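Local coordinates for protein citrate synthase (Sulfolobus solfataricus, PDB 1O7X) that belongs to the citrate synthase family of largely helical enzymes and is modelled here as a two-chain assembly, at residues G42-E45 with E46-L50; K68-E71 with E72-V75; K117-A120 with I121-A125. All blocks are in the same frame, centred on the assembly; numbering follows the deposited sequence.

Contact 1 of 3, residues G42-E45 with E46-L50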
loop_
_atom_site.group_PDB
_atom_site.type_symbol
_atom_site.label_atom_id
_atom_site.label_comp_id
_atom_site.label_asym_id
_atom_site.label_seq_id
_atom_site.Cartn_x
_atom_site.Cartn_y
_atom_site.Cartn_z
ATOM N N GLY A 42 11.440 -5.168 30.865
ATOM C CA GLY A 42 12.038 -4.115 30.037
ATOM C C GLY A 42 10.988 -3.113 29.578
ATOM O O GLY A 42 9.838 -3.113 30.003
ATOM N N SER A 43 11.395 -2.237 28.675
ATOM C CA SER A 43 10.564 -1.247 28.035
ATOM C C SER A 43 10.306 -1.508 26.544
ATOM O O SER A 43 10.887 -2.402 25.909
ATOM C CB SER A 43 11.356 0.071 28.053
ATOM O OG SER A 43 12.386 -0.106 27.086
ATOM N N TYR A 44 9.540 -0.578 25.946
ATOM C CA TYR A 44 9.317 -0.612 24.507
ATOM C C TYR A 44 10.653 -0.442 23.780
ATOM O O TYR A 44 10.930 -1.156 22.826
ATOM C CB TYR A 44 8.325 0.439 24.009
ATOM C CG TYR A 44 8.030 0.319 22.521
ATOM C CD1 TYR A 44 7.738 -0.902 21.935
ATOM C CD2 TYR A 44 8.062 1.436 21.699
ATOM C CE1 TYR A 44 7.473 -1.016 20.597
ATOM C CE2 TYR A 44 7.801 1.335 20.347
ATOM C CZ TYR A 44 7.501 0.104 19.798
ATOM O OH TYR A 44 7.240 0.001 18.440
ATOM N N GLU A 45 11.518 0.435 24.247
ATOM C CA GLU A 45 12.836 0.674 23.698
ATOM C C GLU A 45 13.686 -0.592 23.621
ATOM O O GLU A 45 14.404 -0.851 22.645
ATOM C CB GLU A 45 13.561 1.714 24.561
ATOM C CG GLU A 45 13.101 3.141 24.376
ATOM C CD GLU A 45 12.097 3.614 25.401
ATOM O OE1 GLU A 45 11.463 2.751 26.039
ATOM O OE2 GLU A 45 11.929 4.836 25.595
ATOM N N GLU A 46 13.612 -1.429 24.650
ATOM C CA GLU A 46 14.379 -2.659 24.703
ATOM C C GLU A 46 13.816 -3.625 23.667
ATOM O O GLU A 46 14.557 -4.358 23.026
ATOM C CB GLU A 46 14.372 -3.267 26.112
ATOM C CG GLU A 46 15.277 -4.507 26.191
ATOM C CD GLU A 46 15.107 -5.277 27.481
ATOM O OE1 GLU A 46 13.947 -5.536 27.837
ATOM O OE2 GLU A 46 16.101 -5.607 28.155
ATOM N N THR A 47 12.500 -3.578 23.456
ATOM C CA THR A 47 11.838 -4.386 22.438
ATOM C C THR A 47 12.197 -3.874 21.047
ATOM O O THR A 47 12.279 -4.645 20.074
ATOM C CB THR A 47 10.316 -4.412 22.640
ATOM O OG1 THR A 47 10.024 -4.815 23.979
ATOM C CG2 THR A 47 9.677 -5.392 21.669
ATOM N N ILE A 48 12.443 -2.571 20.926
ATOM C CA ILE A 48 12.865 -2.065 19.620
ATOM C C ILE A 48 14.222 -2.704 19.328
ATOM O O ILE A 48 14.316 -3.485 18.382
ATOM C CB ILE A 48 12.950 -0.549 19.567
ATOM C CG1 ILE A 48 11.555 0.056 19.721
ATOM C CG2 ILE A 48 13.582 -0.120 18.259
ATOM C CD1 ILE A 48 11.618 1.519 20.069
ATOM N N TYR A 49 15.197 -2.507 20.206
ATOM C CA TYR A 49 16.518 -3.092 20.078
ATOM C C TYR A 49 16.527 -4.580 19.751
ATOM O O TYR A 49 17.257 -4.989 18.842
ATOM C CB TYR A 49 17.372 -2.875 21.370
ATOM C CG TYR A 49 18.827 -3.188 21.055
ATOM C CD1 TYR A 49 19.723 -2.197 20.692
ATOM C CD2 TYR A 49 19.282 -4.502 21.099
ATOM C CE1 TYR A 49 21.036 -2.503 20.391
ATOM C CE2 TYR A 49 20.593 -4.823 20.795
ATOM C CZ TYR A 49 21.458 -3.808 20.446
ATOM O OH TYR A 49 22.754 -4.137 20.134
ATOM N N LEU A 50 15.807 -5.401 20.495
ATOM C CA LEU A 50 15.728 -6.837 20.310
ATOM C C LEU A 50 15.157 -7.250 18.962
ATOM O O LEU A 50 15.567 -8.168 18.247
ATOM C CB LEU A 50 14.864 -7.414 21.452
ATOM C CG LEU A 50 14.490 -8.889 21.384
ATOM C CD1 LEU A 50 15.743 -9.745 21.271
ATOM C CD2 LEU A 50 13.645 -9.372 22.557
#
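Ser43 and Glu46 meet where the chain turns into helix 44-53: Ser43 is still non-helical, and Tyr44 to Leu50 are helical. Thr47 N bonds to Ser43 O at 3.2 Å, and the next two i+4 bonds, from Ile48 N to Tyr44 O and from Tyr49 N to Glu45 O, continue the first turn. Ser43 OG stands between its own N and carbonyl carbon, which turns it toward the first-turn N-H groups, where it accepts from Glu46 N at 3.0 Å with an N-H...O angle of 155°. It also donates a weak bond to Glu45 OE1, while Glu45 OE2 is held by Phe152 N. Thr47 OG1 lies beside its own backbone N and donates to Ser43 O at 3.2 Å, from the carbonyl face opposite to Thr47 N, so two donors of one residue grip that oxygen. Farther along, Ile48 CG1 sits 4.0 Å from the centroid of the Tyr44 ring and 12° off its normal, a CH-pi contact, and Ile48 CD1 touches Tyr44 CE2 at 3.8 Å. The tyrosine packs on Leu177 and Leu340 as well. This is a serine N-cap at the start of helix 44-53, which packs against helices 59-70 and 167-180 of the citrate synthase fold.

Contact 2 of 3, residues K68-E71 with E72-V75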
loop_
_atom_site.group_PDB
_atom_site.type_symbol
_atom_site.label_atom_id
_atom_site.label_comp_id
_atom_site.label_asym_id
_atom_site.label_seq_id
_atom_site.Cartn_x
_atom_site.Cartn_y
_atom_site.Cartn_z
ATOM N N LYS A 68 19.333 7.975 20.038
ATOM C CA LYS A 68 18.925 8.001 18.633
ATOM C C LYS A 68 17.443 8.339 18.577
ATOM O O LYS A 68 17.139 9.416 18.036
ATOM C CB LYS A 68 19.349 6.734 17.912
ATOM C CG LYS A 68 19.275 6.859 16.396
ATOM C CD LYS A 68 20.514 7.504 15.800
ATOM C CE LYS A 68 20.138 8.313 14.557
ATOM N NZ LYS A 68 20.677 9.707 14.661
ATOM N N LEU A 69 16.531 7.586 19.184
ATOM C CA LEU A 69 15.123 7.977 19.173
ATOM C C LEU A 69 14.970 9.471 19.422
ATOM O O LEU A 69 14.517 10.182 18.525
ATOM C CB LEU A 69 14.245 7.283 20.203
ATOM C CG LEU A 69 13.979 5.793 20.076
ATOM C CD1 LEU A 69 13.227 5.283 21.294
ATOM C CD2 LEU A 69 13.223 5.472 18.803
ATOM N N ASN A 70 15.391 9.976 20.571
ATOM C CA ASN A 70 15.312 11.371 20.967
ATOM C C ASN A 70 15.739 12.424 19.951
ATOM O O ASN A 70 15.212 13.542 19.975
ATOM C CB ASN A 70 16.119 11.601 22.249
ATOM C CG ASN A 70 15.365 11.266 23.514
ATOM O OD1 ASN A 70 14.136 11.346 23.615
ATOM N ND2 ASN A 70 16.141 10.858 24.526
ATOM N N GLU A 71 16.676 12.133 19.065
ATOM C CA GLU A 71 17.145 12.991 18.015
ATOM C C GLU A 71 16.237 13.010 16.790
ATOM O O GLU A 71 16.531 13.721 15.829
ATOM C CB GLU A 71 18.506 12.453 17.511
ATOM C CG GLU A 71 19.686 13.096 18.195
ATOM C CD GLU A 71 21.068 12.810 17.667
ATOM O OE1 GLU A 71 21.283 11.896 16.847
ATOM O OE2 GLU A 71 21.973 13.562 18.124
ATOM N N GLU A 72 15.213 12.169 16.752
ATOM C CA GLU A 72 14.421 11.949 15.562
ATOM C C GLU A 72 12.928 12.182 15.612
ATOM O O GLU A 72 12.234 11.683 14.712
ATOM C CB GLU A 72 14.660 10.466 15.202
ATOM C CG GLU A 72 16.017 10.069 14.695
ATOM C CD GLU A 72 16.455 10.749 13.419
ATOM O OE1 GLU A 72 15.673 11.467 12.755
ATOM O OE2 GLU A 72 17.647 10.564 13.072
ATOM N N TYR A 73 12.378 12.927 16.558
ATOM C CA TYR A 73 10.937 13.142 16.604
ATOM C C TYR A 73 10.464 14.212 15.633
ATOM O O TYR A 73 9.348 14.130 15.109
ATOM C CB TYR A 73 10.440 13.486 18.003
ATOM C CG TYR A 73 10.489 12.341 18.990
ATOM C CD1 TYR A 73 11.344 12.427 20.089
ATOM C CD2 TYR A 73 9.711 11.198 18.870
ATOM C CE1 TYR A 73 11.423 11.418 21.027
ATOM C CE2 TYR A 73 9.781 10.189 19.800
ATOM C CZ TYR A 73 10.632 10.302 20.878
ATOM O OH TYR A 73 10.730 9.306 21.828
ATOM N N GLU A 74 11.290 15.230 15.432
ATOM C CA GLU A 74 10.924 16.329 14.546
ATOM C C GLU A 74 10.576 15.790 13.162
ATOM O O GLU A 74 11.231 14.877 12.675
ATOM C CB GLU A 74 12.032 17.364 14.414
ATOM C CG GLU A 74 11.585 18.801 14.177
ATOM C CD GLU A 74 12.733 19.795 14.291
ATOM O OE1 GLU A 74 13.894 19.369 14.520
ATOM O OE2 GLU A 74 12.499 21.019 14.155
ATOM N N VAL A 75 9.481 16.294 12.619
ATOM C CA VAL A 75 9.045 16.002 11.273
ATOM C C VAL A 75 8.931 17.335 10.523
ATOM O O VAL A 75 8.466 18.332 11.085
ATOM C CB VAL A 75 7.724 15.227 11.154
ATOM C CG1 VAL A 75 7.766 13.929 11.949
ATOM C CG2 VAL A 75 6.487 16.021 11.557
#
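Lys68 and Glu72 cross at an angle, with their charged ends facing one another at the close of helix 59-70. The lysine leaves the helix with CG anti to its backbone N (chi1 -165°) and then bends at each later torsion, which brings NZ round to two carboxylates. Lys68 NZ forms a salt bridge with Glu72 OE2 at 3.5 Å, and a closer one with Glu71 OE1 at 3.2 Å that includes a weak hydrogen bond. Glu71 OE1 and Glu72 OE2 remain 5.4 Å apart, and the ammonium group between them probably offsets their mutual repulsion. The other oxygen of Glu72, OE1, forms a salt bridge to Lys126 of helix 116-138.

Asn70 and Tyr73 make the second pair, lying side by side and pointing the same way with amide and ring planes 59° apart. Asn70 OD1 comes to the ring edge, in plane, 3.8 Å from Tyr73 CE1; its hydrogen bond is to Ser149 N. Leu69 O lies over one face of the same ring, offset toward the rim. That carbonyl also accepts from Glu72 N at 2.8 Å with an N-H...O angle of 154°, an i+3 bond matched by Glu71 N to Lys68 O. Successive i+3 bonds of this kind are common where a helix runs out into a loop, here the one leading to helix 77-85.

Contact 3 of 3, residues K117-A120 with I121-A125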
loop_
_atom_site.group_PDB
_atom_site.type_symbol
_atom_site.label_atom_id
_atom_site.label_comp_id
_atom_site.label_asym_id
_atom_site.label_seq_id
_atom_site.Cartn_x
_atom_site.Cartn_y
_atom_site.Cartn_z
ATOM N N LYS A 117 18.468 -0.757 10.146
ATOM C CA LYS A 117 18.209 -0.640 11.573
ATOM C C LYS A 117 18.155 0.789 12.081
ATOM O O LYS A 117 17.235 1.178 12.799
ATOM C CB LYS A 117 19.317 -1.370 12.347
ATOM C CG LYS A 117 19.285 -2.864 12.091
ATOM C CD LYS A 117 20.636 -3.496 12.388
ATOM C CE LYS A 117 20.845 -4.749 11.546
ATOM N NZ LYS A 117 21.661 -5.729 12.327
ATOM N N GLU A 118 19.138 1.601 11.678
ATOM C CA GLU A 118 19.163 2.995 12.102
ATOM C C GLU A 118 17.984 3.751 11.495
ATOM O O GLU A 118 17.319 4.577 12.114
ATOM C CB GLU A 118 20.489 3.660 11.737
ATOM C CG GLU A 118 20.601 5.073 12.297
ATOM C CD GLU A 118 21.884 5.806 11.960
ATOM O OE1 GLU A 118 22.721 5.296 11.184
ATOM O OE2 GLU A 118 22.054 6.936 12.495
ATOM N N LYS A 119 17.694 3.424 10.237
ATOM C CA LYS A 119 16.594 4.032 9.502
ATOM C C LYS A 119 15.291 3.625 10.155
ATOM O O LYS A 119 14.456 4.507 10.344
ATOM C CB LYS A 119 16.696 3.678 8.037
ATOM C CG LYS A 119 16.122 4.562 6.966
ATOM C CD LYS A 119 15.841 5.989 7.364
ATOM C CE LYS A 119 14.915 6.651 6.355
ATOM N NZ LYS A 119 15.637 7.625 5.493
ATOM N N ALA A 120 15.113 2.363 10.538
ATOM C CA ALA A 120 13.878 1.930 11.197
ATOM C C ALA A 120 13.699 2.651 12.521
ATOM O O ALA A 120 12.637 3.164 12.866
ATOM C CB ALA A 120 13.824 0.429 11.374
ATOM N N ILE A 121 14.781 2.835 13.268
ATOM C CA ILE A 121 14.765 3.602 14.517
ATOM C C ILE A 121 14.256 5.022 14.255
ATOM O O ILE A 121 13.429 5.519 15.027
ATOM C CB ILE A 121 16.155 3.667 15.187
ATOM C CG1 ILE A 121 16.530 2.305 15.794
ATOM C CG2 ILE A 121 16.287 4.755 16.244
ATOM C CD1 ILE A 121 18.044 2.156 15.756
ATOM N N SER A 122 14.740 5.641 13.172
ATOM C CA SER A 122 14.302 6.998 12.881
ATOM C C SER A 122 12.835 7.046 12.494
ATOM O O SER A 122 12.166 8.037 12.793
ATOM C CB SER A 122 15.177 7.702 11.855
ATOM O OG SER A 122 14.882 7.237 10.554
ATOM N N ILE A 123 12.297 5.985 11.918
ATOM C CA ILE A 123 10.908 5.899 11.524
ATOM C C ILE A 123 9.988 5.694 12.704
ATOM O O ILE A 123 8.918 6.313 12.755
ATOM C CB ILE A 123 10.683 4.797 10.463
ATOM C CG1 ILE A 123 11.597 5.120 9.267
ATOM C CG2 ILE A 123 9.215 4.712 10.092
ATOM C CD1 ILE A 123 11.330 4.512 7.928
ATOM N N ILE A 124 10.390 4.879 13.664
ATOM C CA ILE A 124 9.582 4.622 14.864
ATOM C C ILE A 124 9.263 5.916 15.578
ATOM O O ILE A 124 8.119 6.199 15.934
ATOM C CB ILE A 124 10.292 3.605 15.763
ATOM C CG1 ILE A 124 10.162 2.208 15.128
ATOM C CG2 ILE A 124 9.721 3.536 17.159
ATOM C CD1 ILE A 124 11.076 1.168 15.737
ATOM N N ALA A 125 10.263 6.772 15.752
ATOM C CA ALA A 125 10.124 8.068 16.395
ATOM C C ALA A 125 9.233 9.016 15.598
ATOM O O ALA A 125 8.381 9.717 16.158
ATOM C CB ALA A 125 11.517 8.648 16.643
#
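Ser122 and Lys119 meet through a side chain that folds back on its own helix. From CB, which lies 3.6 Å from Lys119 O, the serine turns its OG between its own N and carbonyl carbon (chi1 77°), and the hydroxyl donates to Lys119 O at 2.8 Å. It approaches well off the carbonyl direction, with a C=O...OG angle of 128°, and Lys119 O also accepts the i+4 bond from Ile123 N. OG also comes within 3.6 Å of Lys119 CD, part of a lysine chain whose NZ is paired with Asp107. Such a serine hydroxyl returned to a carbonyl of the preceding turn is a familiar feature of alpha helices, and here it satisfies a buried polar group inside helix 116-138 of the mainly helical citrate synthase fold. The backbone bonds around it are regular: Ile121 N to Lys117 O at 3.0 Å, Ser122 N to Glu118 O at the same length, and Ile124 N to Ala120 O at 2.9 Å. Ile121 runs back along the helix, its CD1 lying against Lys117 O. Ile123 carries CG1 to Lys119 O and faces Met202 and Leu206 of helix 202-213, whereas Ala120 packs on Leu343 and Ile347 of helix 330-352.

How the contacts relate
The three contacts mark one helix start, one helix end and the first turns of a third helix, which pack together within a single chain. Contacts 2 and 3 are nearest, with centres about 9 Å apart: Lys68 CG meets Ile121 CG2 at 3.7 Å, Glu72 CD meets Ser122 CB at 3.7 Å, and Tyr73 CD2 lies against the backbone carbonyl O of Ala125. Contact 1 lies about 13 Å from contact 3 and 16 Å from contact 2, centre to centre. It touches contact 3 through Ile48 CG2 and Ile124 CD1 at 3.8 Å, and contact 2 through Glu45 CG and Leu69 CD1, also at 3.8 Å. Ile48 thus has neighbours in both, since its CD1 reaches Leu69 as well.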